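Local coordinates for glycine betaine/carnitine/choline ABC transporter (Staphylococcus aureus subsp. aureus Mu50, PDB 3O66), which probably binds glycine betaine, carnitine or choline as the substrate-binding component of an ABC importer and hands it to the membrane transporter, at residues L30-D35 and I40-V45; E20-S25 and K265-V270; T105-Y110 and E236-I241; I53-L58 and K100-T105. One frame throughout, in Å; residues are numbered along the deposited sequence. Where two conformers were deposited one is given.

In the fold
All four contacts lie in the lobe built on the mixed sheet ordered 43-48, 12-16, 65-70, 222-227, 104-106. Contacts 1 and 2 share helix 19-35, one near its C-terminal end and one near its start, with centres about 13 Å apart. Contact 3 lies about 14 Å from contact 1, centre to centre, and touches it through Asp35 and Thr240. Contact 4 shares Thr105 and strand 104-106 with contact 3, their centres about 15 Å apart. Along the chain, contacts 1, 4 and 3 close in turn, all within the span bridged by contact 2, which brings the C-terminal helix 267-277 back to the first helix of this lobe.

Contact 1 (L30-D35 and I40-V45); sequences LLIEHD and IKPTLV
Glu33 in the last turns of a helix and Lys41 in the returning chain bring their CA atoms to 5.4 Å, and no hydrogen bond joins the two segments. The closest backbone approach is a CA-H...O contact, with Glu33 CA 3.5 Å from Ile40 O and an angle of 146° at the hydrogen. The apolar centre is Ile32. Its CG2 branch, set opposite the backbone N by a chi1 of -68°, enters the angle between two residues of the other segment: it lies 3.6 Å from Pro42 CG and 3.7 Å from Ile40 CG2. Ile32 CD1 reaches the same Pro42 CG more loosely, at 4.0 Å. Next to it, the aliphatic part of Glu33 flanks the proline, its CG 3.8 Å from Pro42 CD, while its carboxylate leads on to a salt bridge between OE2 and Arg29. Lys41 meets Glu33 CG at the margin, chiefly through its CA, and its NZ bonds to Gly38 O. The chain thus turns tightly from helix 19-35 into strand 43-48, completing the right-handed beta-alpha-beta unit that begins with strand 12-16. Pro42 also rests on Ile13 of that strand, and beyond it Thr43 and Val45 pair with strand 12-16 through their backbones. Helix 236-242 closes over Ile32 with Leu237 and Thr240.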
# COMPACT_ATOMS: atom_id res chain seq x y z
N LEU A 30 -12.81 3.23 -13.91
CA LEU A 30 -14.26 3.31 -13.86
C LEU A 30 -14.75 4.68 -13.42
O LEU A 30 -15.77 5.17 -13.90
CB LEU A 30 -14.87 2.19 -12.99
CG LEU A 30 -14.72 0.75 -13.53
CD1 LEU A 30 -14.88 -0.26 -12.38
CD2 LEU A 30 -15.71 0.42 -14.70
N LEU A 31 -14.00 5.31 -12.52
CA LEU A 31 -14.42 6.60 -12.01
C LEU A 31 -14.23 7.65 -13.09
O LEU A 31 -15.09 8.52 -13.25
CB LEU A 31 -13.61 6.95 -10.75
CG LEU A 31 -14.00 8.21 -10.01
CD1 LEU A 31 -15.47 8.22 -9.60
CD2 LEU A 31 -13.08 8.36 -8.78
N ILE A 32 -13.14 7.57 -13.86
CA ILE A 32 -12.93 8.48 -14.99
C ILE A 32 -14.01 8.28 -16.05
O ILE A 32 -14.59 9.25 -16.55
CB ILE A 32 -11.51 8.33 -15.58
CG1 ILE A 32 -10.49 8.86 -14.54
CG2 ILE A 32 -11.40 9.04 -16.94
CD1 ILE A 32 -9.08 8.35 -14.79
N GLU A 33 -14.30 7.02 -16.39
CA GLU A 33 -15.42 6.77 -17.31
C GLU A 33 -16.69 7.44 -16.79
O GLU A 33 -17.46 8.05 -17.57
CB GLU A 33 -15.66 5.28 -17.54
CG GLU A 33 -14.56 4.63 -18.36
CD GLU A 33 -14.78 3.14 -18.59
OE1 GLU A 33 -15.95 2.72 -18.76
OE2 GLU A 33 -13.76 2.39 -18.62
N HIS A 34 -16.95 7.27 -15.50
CA HIS A 34 -18.18 7.80 -14.89
C HIS A 34 -18.22 9.33 -14.95
O HIS A 34 -19.19 9.90 -15.47
CB HIS A 34 -18.34 7.30 -13.43
CG HIS A 34 -19.51 7.92 -12.71
ND1 HIS A 34 -20.81 7.47 -12.87
CD2 HIS A 34 -19.57 8.95 -11.83
CE1 HIS A 34 -21.62 8.20 -12.11
NE2 HIS A 34 -20.89 9.10 -11.48
N ASP A 35 -17.17 9.99 -14.44
CA ASP A 35 -17.17 11.45 -14.40
C ASP A 35 -17.19 12.11 -15.79
O ASP A 35 -17.71 13.22 -15.92
CB ASP A 35 -15.97 11.97 -13.61
CG ASP A 35 -16.15 11.84 -12.13
OD1 ASP A 35 -17.18 11.32 -11.66
OD2 ASP A 35 -15.25 12.29 -11.41
N ILE A 40 -13.79 9.82 -21.78
CA ILE A 40 -12.48 9.22 -21.58
C ILE A 40 -12.66 7.80 -21.05
O ILE A 40 -13.30 7.59 -20.02
CB ILE A 40 -11.61 10.09 -20.64
CG1 ILE A 40 -11.48 11.51 -21.22
CG2 ILE A 40 -10.23 9.42 -20.39
CD1 ILE A 40 -10.72 12.51 -20.35
N LYS A 41 -12.07 6.84 -21.76
CA LYS A 41 -12.14 5.42 -21.42
C LYS A 41 -10.72 4.93 -21.20
O LYS A 41 -10.03 4.50 -22.15
CB LYS A 41 -12.82 4.61 -22.54
CG LYS A 41 -14.32 4.83 -22.65
CD LYS A 41 -14.93 4.03 -23.80
CE LYS A 41 -16.38 4.44 -24.08
NZ LYS A 41 -16.53 5.43 -25.21
N PRO A 42 -10.25 5.01 -19.96
CA PRO A 42 -8.84 4.66 -19.74
C PRO A 42 -8.59 3.16 -19.92
O PRO A 42 -9.52 2.35 -19.76
CB PRO A 42 -8.62 5.05 -18.28
CG PRO A 42 -9.69 6.06 -17.99
CD PRO A 42 -10.88 5.51 -18.72
N THR A 43 -7.36 2.79 -20.25
CA THR A 43 -6.97 1.38 -20.25
C THR A 43 -5.81 1.18 -19.30
O THR A 43 -5.15 2.13 -18.91
CB THR A 43 -6.63 0.86 -21.67
OG1 THR A 43 -5.47 1.55 -22.15
CG2 THR A 43 -7.81 1.11 -22.62
N LEU A 44 -5.55 -0.07 -18.92
CA LEU A 44 -4.49 -0.35 -17.97
C LEU A 44 -3.26 -0.87 -18.69
O LEU A 44 -3.37 -1.56 -19.69
CB LEU A 44 -4.94 -1.38 -16.93
CG LEU A 44 -5.66 -0.95 -15.65
CD1 LEU A 44 -6.84 0.00 -15.88
CD2 LEU A 44 -6.09 -2.20 -14.87
N VAL A 45 -2.10 -0.48 -18.15
CA VAL A 45 -0.83 -1.11 -18.50
C VAL A 45 -0.54 -2.01 -17.31
O VAL A 45 0.02 -1.59 -16.29
CB VAL A 45 0.28 -0.08 -18.75
CG1 VAL A 45 1.61 -0.77 -19.06
CG2 VAL A 45 -0.10 0.86 -19.93

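Contact 2 (E20-S25 and K265-V270); sequences ESQIIS and KEPAVV
Pro267 meets Gln22 and Ile23 through van der Waals contacts, with no hydrogen bond between the segments, the two CA atoms of Ile23 and Pro267 coming within 4.5 Å. The ring lies beside the stem of Gln22, both side chains pointing the same way, with Pro267 CB 3.6 Å from Gln22 CB and Pro267 CG 3.7 Å from Gln22 OE1. Ile23 instead crosses the proline at about a right angle, its CG1 3.8 Å from Pro267 CB. One turn further on, Val270 CG1 touches both branches of the isoleucine, 4.1 Å from Ile23 CG2 and equally far from Ile23 CD1. Polar bonds act inside helix 19-35 and toward other parts of the fold. Ser25 OG donates to Ser21 O over 2.7 Å, from above the carbonyl plane, while Ser25 N reaches that oxygen from the opposite face. Gln22 NE2 bonds to Asn46 OD1, while OE1 of the same amide stays against the proline ring. Glu266 is the N-cap residue and Pro267 opens the helix, a first-turn position where proline costs no backbone hydrogen bond. This is helix-to-helix packing at the start of both helices: the C-terminal helix 267-277 seats on helix 19-35 of a periplasmic-binding-protein lobe, with helix 250-261 against Ile23 and Val270.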
# COMPACT_ATOMS: atom_id res chain seq x y z
N GLU A 20 -4.18 -5.39 -5.07
CA GLU A 20 -4.30 -4.05 -4.58
C GLU A 20 -4.18 -2.99 -5.69
O GLU A 20 -5.04 -2.11 -5.84
CB GLU A 20 -3.23 -3.81 -3.54
CG GLU A 20 -3.34 -2.45 -2.90
CD GLU A 20 -2.54 -2.37 -1.61
OE1 GLU A 20 -2.90 -3.10 -0.66
OE2 GLU A 20 -1.58 -1.59 -1.56
N SER A 21 -3.09 -3.08 -6.44
CA SER A 21 -2.88 -2.18 -7.57
C SER A 21 -3.99 -2.33 -8.62
O SER A 21 -4.47 -1.32 -9.19
CB SER A 21 -1.51 -2.40 -8.19
OG SER A 21 -1.39 -1.65 -9.38
N GLN A 22 -4.40 -3.57 -8.88
CA GLN A 22 -5.43 -3.79 -9.90
C GLN A 22 -6.79 -3.23 -9.47
O GLN A 22 -7.48 -2.60 -10.28
CB GLN A 22 -5.50 -5.25 -10.32
CG GLN A 22 -4.16 -5.71 -10.93
CD GLN A 22 -4.10 -7.19 -11.15
OE1 GLN A 22 -4.70 -7.98 -10.40
NE2 GLN A 22 -3.37 -7.60 -12.19
N ILE A 23 -7.16 -3.44 -8.22
CA ILE A 23 -8.39 -2.85 -7.65
C ILE A 23 -8.43 -1.32 -7.82
O ILE A 23 -9.37 -0.77 -8.43
CB ILE A 23 -8.62 -3.29 -6.17
CG1 ILE A 23 -8.89 -4.79 -6.09
CG2 ILE A 23 -9.84 -2.46 -5.47
CD1 ILE A 23 -8.69 -5.39 -4.67
N ILE A 24 -7.41 -0.64 -7.31
CA ILE A 24 -7.36 0.83 -7.38
C ILE A 24 -7.18 1.35 -8.82
O ILE A 24 -7.75 2.38 -9.17
CB ILE A 24 -6.27 1.38 -6.49
CG1 ILE A 24 -6.44 0.85 -5.06
CG2 ILE A 24 -6.26 2.91 -6.51
CD1 ILE A 24 -5.20 1.06 -4.21
N SER A 25 -6.41 0.65 -9.65
CA SER A 25 -6.33 1.03 -11.08
C SER A 25 -7.66 0.92 -11.81
O SER A 25 -8.03 1.79 -12.61
CB SER A 25 -5.24 0.23 -11.80
OG SER A 25 -4.01 0.46 -11.15
N LYS A 265 -12.87 -12.70 -6.43
CA LYS A 265 -13.53 -11.79 -7.36
C LYS A 265 -12.50 -11.06 -8.23
O LYS A 265 -11.38 -10.79 -7.77
CB LYS A 265 -14.42 -10.79 -6.60
CG LYS A 265 -15.56 -11.45 -5.77
CD LYS A 265 -16.37 -10.38 -5.00
CE LYS A 265 -17.60 -10.98 -4.31
NZ LYS A 265 -18.44 -9.91 -3.69
N GLU A 266 -12.87 -10.76 -9.48
CA GLU A 266 -12.08 -9.85 -10.32
C GLU A 266 -11.84 -8.47 -9.66
O GLU A 266 -12.78 -7.85 -9.17
CB GLU A 266 -12.77 -9.67 -11.67
CG GLU A 266 -12.67 -10.90 -12.58
CD GLU A 266 -11.24 -11.20 -13.02
OE1 GLU A 266 -10.37 -10.28 -13.06
OE2 GLU A 266 -10.99 -12.37 -13.35
N PRO A 267 -10.60 -7.97 -9.68
CA PRO A 267 -10.34 -6.60 -9.20
C PRO A 267 -11.27 -5.54 -9.83
O PRO A 267 -11.69 -4.61 -9.12
CB PRO A 267 -8.90 -6.36 -9.60
CG PRO A 267 -8.26 -7.78 -9.49
CD PRO A 267 -9.34 -8.70 -10.00
N ALA A 268 -11.61 -5.69 -11.12
CA ALA A 268 -12.54 -4.75 -11.76
C ALA A 268 -13.95 -4.80 -11.14
O ALA A 268 -14.63 -3.77 -11.02
CB ALA A 268 -12.60 -4.95 -13.25
N VAL A 269 -14.39 -6.00 -10.73
CA VAL A 269 -15.67 -6.16 -10.07
C VAL A 269 -15.62 -5.58 -8.66
O VAL A 269 -16.56 -4.90 -8.23
CB VAL A 269 -16.13 -7.65 -10.06
CG1 VAL A 269 -17.39 -7.84 -9.22
CG2 VAL A 269 -16.36 -8.13 -11.46
N VAL A 270 -14.53 -5.84 -7.94
CA VAL A 270 -14.39 -5.29 -6.59
C VAL A 270 -14.39 -3.74 -6.65
O VAL A 270 -15.06 -3.06 -5.83
CB VAL A 270 -13.06 -5.78 -5.94
CG1 VAL A 270 -12.80 -5.08 -4.56
CG2 VAL A 270 -13.04 -7.34 -5.84

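Contact 3 (T105-Y110 and E236-I241); sequences TFFDSY and ELKTTI
Phe107 and Ile241 carry this contact, an aromatic ring laid under a branched side chain. With CG anti to the carbonyl carbon (chi1 -75°), the ring of Phe107 leaves CB toward the helix, and Ile241 CG2 sits almost exactly above the ring centre. The CH-pi distance from that methyl to the centroid is 3.5 Å, only 4° off the ring normal. Every ring atom therefore meets the same methyl at nearly equal range: Phe107 CG is 3.8 Å from Ile241 CG2, and Phe107 CE1 is 3.6 Å from Ile241 CG2. Farther out the ring gathers more partners: CE1 lies 3.9 Å from Lys238 O, obliquely, and about as far from Lys238 CG, and CZ, the tip, comes within 3.8 Å of Ile241 CB and 3.9 Å of Ile241 CD1. On the opposite face, Thr105 CG2 stands over the centre, 3.7 Å above the plane, so the ring is sandwiched between two methyl groups. The chain of Lys238 bends at its end, and its NZ passes loosely by Thr105 CG2. Thr105 OG1 turns to Asn228 OD1. Strand 104-106, at the border of the sheet, pairs with strand 222-227, whose Ala224 also packs on Ile241. Helix 236-242 thus packs beside these two strands through Ile241, and Thr240 and Leu237 on it face helix 19-35.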
# COMPACT_ATOMS: atom_id res chain seq x y z
N THR A 105 2.11 14.92 -10.47
CA THR A 105 1.41 15.13 -9.23
C THR A 105 1.32 13.80 -8.50
O THR A 105 0.70 12.82 -8.99
CB THR A 105 0.02 15.72 -9.50
OG1 THR A 105 0.17 17.05 -10.02
CG2 THR A 105 -0.84 15.74 -8.21
N PHE A 106 1.97 13.75 -7.34
CA PHE A 106 1.82 12.60 -6.44
C PHE A 106 0.68 13.02 -5.50
O PHE A 106 0.88 13.91 -4.68
CB PHE A 106 3.16 12.33 -5.70
CG PHE A 106 3.25 10.98 -5.02
CD1 PHE A 106 4.13 10.01 -5.50
CD2 PHE A 106 2.50 10.71 -3.87
CE1 PHE A 106 4.25 8.76 -4.87
CE2 PHE A 106 2.62 9.48 -3.22
CZ PHE A 106 3.50 8.50 -3.73
N PHE A 107 -0.50 12.40 -5.64
CA PHE A 107 -1.71 12.87 -4.92
C PHE A 107 -1.61 12.64 -3.42
O PHE A 107 -0.77 11.85 -2.95
CB PHE A 107 -2.98 12.22 -5.48
CG PHE A 107 -3.41 12.79 -6.81
CD1 PHE A 107 -4.43 13.75 -6.87
CD2 PHE A 107 -2.75 12.41 -7.98
CE1 PHE A 107 -4.82 14.29 -8.09
CE2 PHE A 107 -3.12 12.96 -9.22
CZ PHE A 107 -4.16 13.89 -9.27
N ASP A 108 -2.42 13.38 -2.68
CA ASP A 108 -2.66 13.06 -1.27
C ASP A 108 -3.12 11.59 -1.19
O ASP A 108 -3.70 11.08 -2.13
CB ASP A 108 -3.71 13.97 -0.66
CG ASP A 108 -3.20 15.39 -0.38
OD1 ASP A 108 -1.98 15.65 -0.48
OD2 ASP A 108 -4.03 16.25 -0.05
N SER A 109 -2.85 10.94 -0.06
CA SER A 109 -3.09 9.52 0.05
C SER A 109 -4.53 9.09 -0.05
O SER A 109 -5.47 9.81 0.39
CB SER A 109 -2.48 8.97 1.36
OG SER A 109 -2.75 7.57 1.52
N TYR A 110 -4.72 7.93 -0.65
CA TYR A 110 -6.01 7.23 -0.58
C TYR A 110 -6.55 7.05 0.86
O TYR A 110 -7.76 6.94 1.06
CB TYR A 110 -5.88 5.86 -1.22
CG TYR A 110 -5.72 5.90 -2.71
CD1 TYR A 110 -6.70 6.50 -3.51
CD2 TYR A 110 -4.61 5.32 -3.33
CE1 TYR A 110 -6.57 6.52 -4.88
CE2 TYR A 110 -4.44 5.34 -4.70
CZ TYR A 110 -5.42 5.94 -5.47
OH TYR A 110 -5.28 5.96 -6.82
N GLU A 236 -10.07 18.39 -15.45
CA GLU A 236 -11.16 17.71 -14.73
C GLU A 236 -10.72 16.42 -14.06
O GLU A 236 -11.33 15.98 -13.08
CB GLU A 236 -12.36 17.45 -15.67
CG GLU A 236 -12.09 16.54 -16.91
CD GLU A 236 -11.49 17.25 -18.13
OE1 GLU A 236 -10.95 18.38 -18.02
OE2 GLU A 236 -11.54 16.66 -19.23
N LEU A 237 -9.65 15.82 -14.59
CA LEU A 237 -9.17 14.55 -14.07
C LEU A 237 -8.56 14.73 -12.70
O LEU A 237 -8.57 13.79 -11.92
CB LEU A 237 -8.17 13.88 -15.02
CG LEU A 237 -8.71 13.44 -16.38
CD1 LEU A 237 -7.57 12.83 -17.19
CD2 LEU A 237 -9.89 12.47 -16.22
N LYS A 238 -8.01 15.90 -12.42
CA LYS A 238 -7.43 16.13 -11.09
C LYS A 238 -8.54 16.11 -10.04
O LYS A 238 -8.37 15.55 -8.95
CB LYS A 238 -6.70 17.47 -11.07
CG LYS A 238 -5.96 17.77 -9.78
CD LYS A 238 -5.12 19.06 -10.02
CE LYS A 238 -4.67 19.72 -8.74
NZ LYS A 238 -3.85 18.78 -7.94
N THR A 239 -9.68 16.71 -10.38
CA THR A 239 -10.87 16.67 -9.51
C THR A 239 -11.37 15.23 -9.35
O THR A 239 -11.69 14.80 -8.23
CB THR A 239 -11.98 17.53 -10.10
OG1 THR A 239 -11.53 18.88 -10.18
CG2 THR A 239 -13.23 17.48 -9.25
N THR A 240 -11.44 14.51 -10.47
CA THR A 240 -11.81 13.08 -10.44
C THR A 240 -10.92 12.25 -9.52
O THR A 240 -11.40 11.58 -8.58
CB THR A 240 -11.86 12.51 -11.87
OG1 THR A 240 -12.93 13.15 -12.59
CG2 THR A 240 -12.15 11.03 -11.83
N ILE A 241 -9.61 12.29 -9.76
CA ILE A 241 -8.68 11.51 -8.94
C ILE A 241 -8.80 11.90 -7.46
O ILE A 241 -8.86 11.02 -6.60
CB ILE A 241 -7.24 11.61 -9.47
CG1 ILE A 241 -7.16 11.01 -10.90
CG2 ILE A 241 -6.24 10.96 -8.48
CD1 ILE A 241 -5.94 11.51 -11.75

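Contact 4 (I53-L58 and K100-T105); sequences IQHNAL and KKFDQT
A water links His55 to Gln104, 2.8 Å from His55 ND1 and 2.8 Å from Gln104 OE1, to which it donates. No direct hydrogen bond joins the segments, so this bridge is their polar link. The CE1-NE2 edge of the imidazole, next to ND1, meets Phe102 in a T-shaped pair: the edge of His55 points at the phenyl face, the planes stand at 65° and the ring centroids are 4.5 Å apart. His55 CE1 is the leading atom, 3.4 Å from Phe102 CZ and over the centre of that ring, and NE2 follows at 3.6 Å from the same CZ. A chi1 of 177° extends the histidine off its helix so that the ring can reach both water and phenyl. Lys101 CB covers the opposite face of Phe102, which leaves the phenyl clasped between its own neighbour and the histidine. The Gln104 amide also lies against Leu58, with NE2 3.6 Å from Leu58 CB and OE1 4.0 Å from Leu58 CD2. The extended glutamine thus offers OE1 to the water while NE2 and, more loosely, OE1 itself rest on the leucine. Helix 51-60 here meets the turn where helix 87-102 ends, Asp103, with a positive phi, breaks the helix, and strand 104-106 begins. Val225 and Thr227 of strand 222-227 pack against both Leu58 and Gln104, and Phe98 of helix 87-102 meets the Phe102 ring edge-to-face.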
# COMPACT_ATOMS: atom_id res chain seq x y z
N ILE A 53 9.15 -0.04 -12.68
CA ILE A 53 8.53 -0.25 -14.00
C ILE A 53 7.38 0.75 -14.19
O ILE A 53 7.21 1.31 -15.28
CB ILE A 53 8.07 -1.74 -14.23
CG1 ILE A 53 9.17 -2.76 -13.85
CG2 ILE A 53 7.55 -1.98 -15.66
CD1 ILE A 53 10.47 -2.67 -14.58
N GLN A 54 6.60 1.00 -13.13
CA GLN A 54 5.51 1.97 -13.22
C GLN A 54 6.08 3.33 -13.55
O GLN A 54 5.54 4.01 -14.41
CB GLN A 54 4.72 2.08 -11.91
CG GLN A 54 3.99 0.82 -11.51
CD GLN A 54 2.84 1.15 -10.57
OE1 GLN A 54 1.72 1.42 -11.01
NE2 GLN A 54 3.13 1.13 -9.27
N HIS A 55 7.14 3.72 -12.83
CA HIS A 55 7.77 5.03 -12.96
C HIS A 55 8.29 5.24 -14.38
O HIS A 55 8.05 6.30 -14.99
CB HIS A 55 8.92 5.17 -11.97
CG HIS A 55 9.67 6.47 -12.09
ND1 HIS A 55 9.08 7.69 -11.82
CD2 HIS A 55 10.95 6.73 -12.45
CE1 HIS A 55 9.98 8.65 -12.02
NE2 HIS A 55 11.11 8.09 -12.40
N ASN A 56 9.03 4.25 -14.87
CA ASN A 56 9.62 4.31 -16.18
C ASN A 56 8.55 4.44 -17.26
O ASN A 56 8.74 5.21 -18.21
CB ASN A 56 10.59 3.15 -16.42
CG ASN A 56 11.86 3.28 -15.60
OD1 ASN A 56 12.32 4.40 -15.33
ND2 ASN A 56 12.46 2.15 -15.24
N ALA A 57 7.42 3.74 -17.10
CA ALA A 57 6.31 3.94 -18.02
C ALA A 57 5.84 5.41 -18.10
O ALA A 57 5.60 5.92 -19.19
CB ALA A 57 5.13 3.02 -17.66
N LEU A 58 5.66 6.07 -16.95
CA LEU A 58 5.22 7.47 -16.97
C LEU A 58 6.28 8.37 -17.59
O LEU A 58 5.98 9.25 -18.42
CB LEU A 58 4.81 7.97 -15.56
CG LEU A 58 3.30 7.81 -15.22
CD1 LEU A 58 2.84 6.36 -15.32
CD2 LEU A 58 2.98 8.34 -13.84
N LYS A 100 8.90 18.73 -9.12
CA LYS A 100 10.09 19.40 -9.65
C LYS A 100 10.98 18.52 -10.52
O LYS A 100 11.56 19.01 -11.49
CB LYS A 100 10.89 20.05 -8.52
CG LYS A 100 10.53 21.51 -8.24
CD LYS A 100 9.05 21.69 -7.94
CE LYS A 100 8.75 23.04 -7.24
NZ LYS A 100 8.42 24.18 -8.16
N LYS A 101 11.09 17.24 -10.21
CA LYS A 101 11.94 16.34 -10.98
C LYS A 101 11.25 15.74 -12.19
O LYS A 101 11.89 15.52 -13.21
CB LYS A 101 12.50 15.21 -10.10
CG LYS A 101 13.54 15.70 -9.12
CD LYS A 101 14.36 14.53 -8.55
CE LYS A 101 15.51 15.05 -7.69
NZ LYS A 101 16.15 13.97 -6.87
N PHE A 102 9.95 15.46 -12.07
CA PHE A 102 9.25 14.67 -13.09
C PHE A 102 7.99 15.31 -13.66
O PHE A 102 7.29 14.67 -14.48
CB PHE A 102 8.81 13.32 -12.47
CG PHE A 102 9.91 12.56 -11.78
CD1 PHE A 102 11.11 12.30 -12.44
CD2 PHE A 102 9.72 12.05 -10.50
CE1 PHE A 102 12.13 11.56 -11.81
CE2 PHE A 102 10.70 11.31 -9.87
CZ PHE A 102 11.92 11.06 -10.53
N ASP A 103 7.66 16.53 -13.22
CA ASP A 103 6.45 17.21 -13.68
C ASP A 103 5.20 16.33 -13.49
O ASP A 103 4.38 16.14 -14.42
CB ASP A 103 6.58 17.64 -15.16
CG ASP A 103 5.43 18.52 -15.62
OD1 ASP A 103 4.94 19.33 -14.79
OD2 ASP A 103 5.03 18.40 -16.81
N GLN A 104 5.11 15.75 -12.29
CA GLN A 104 4.00 14.84 -11.95
C GLN A 104 3.40 15.23 -10.61
O GLN A 104 4.07 15.77 -9.72
CB GLN A 104 4.47 13.39 -11.87
CG GLN A 104 4.93 12.81 -13.22
CD GLN A 104 5.61 11.44 -13.08
OE1 GLN A 104 5.56 10.82 -12.01
NE2 GLN A 104 6.27 10.99 -14.15
N THR A 105 2.11 14.92 -10.47
CA THR A 105 1.41 15.13 -9.23
C THR A 105 1.32 13.80 -8.50
O THR A 105 0.70 12.82 -8.99
CB THR A 105 0.02 15.72 -9.50
OG1 THR A 105 0.17 17.05 -10.02
CG2 THR A 105 -0.84 15.74 -8.21
O HOH W 1 6.37 8.15 -12.09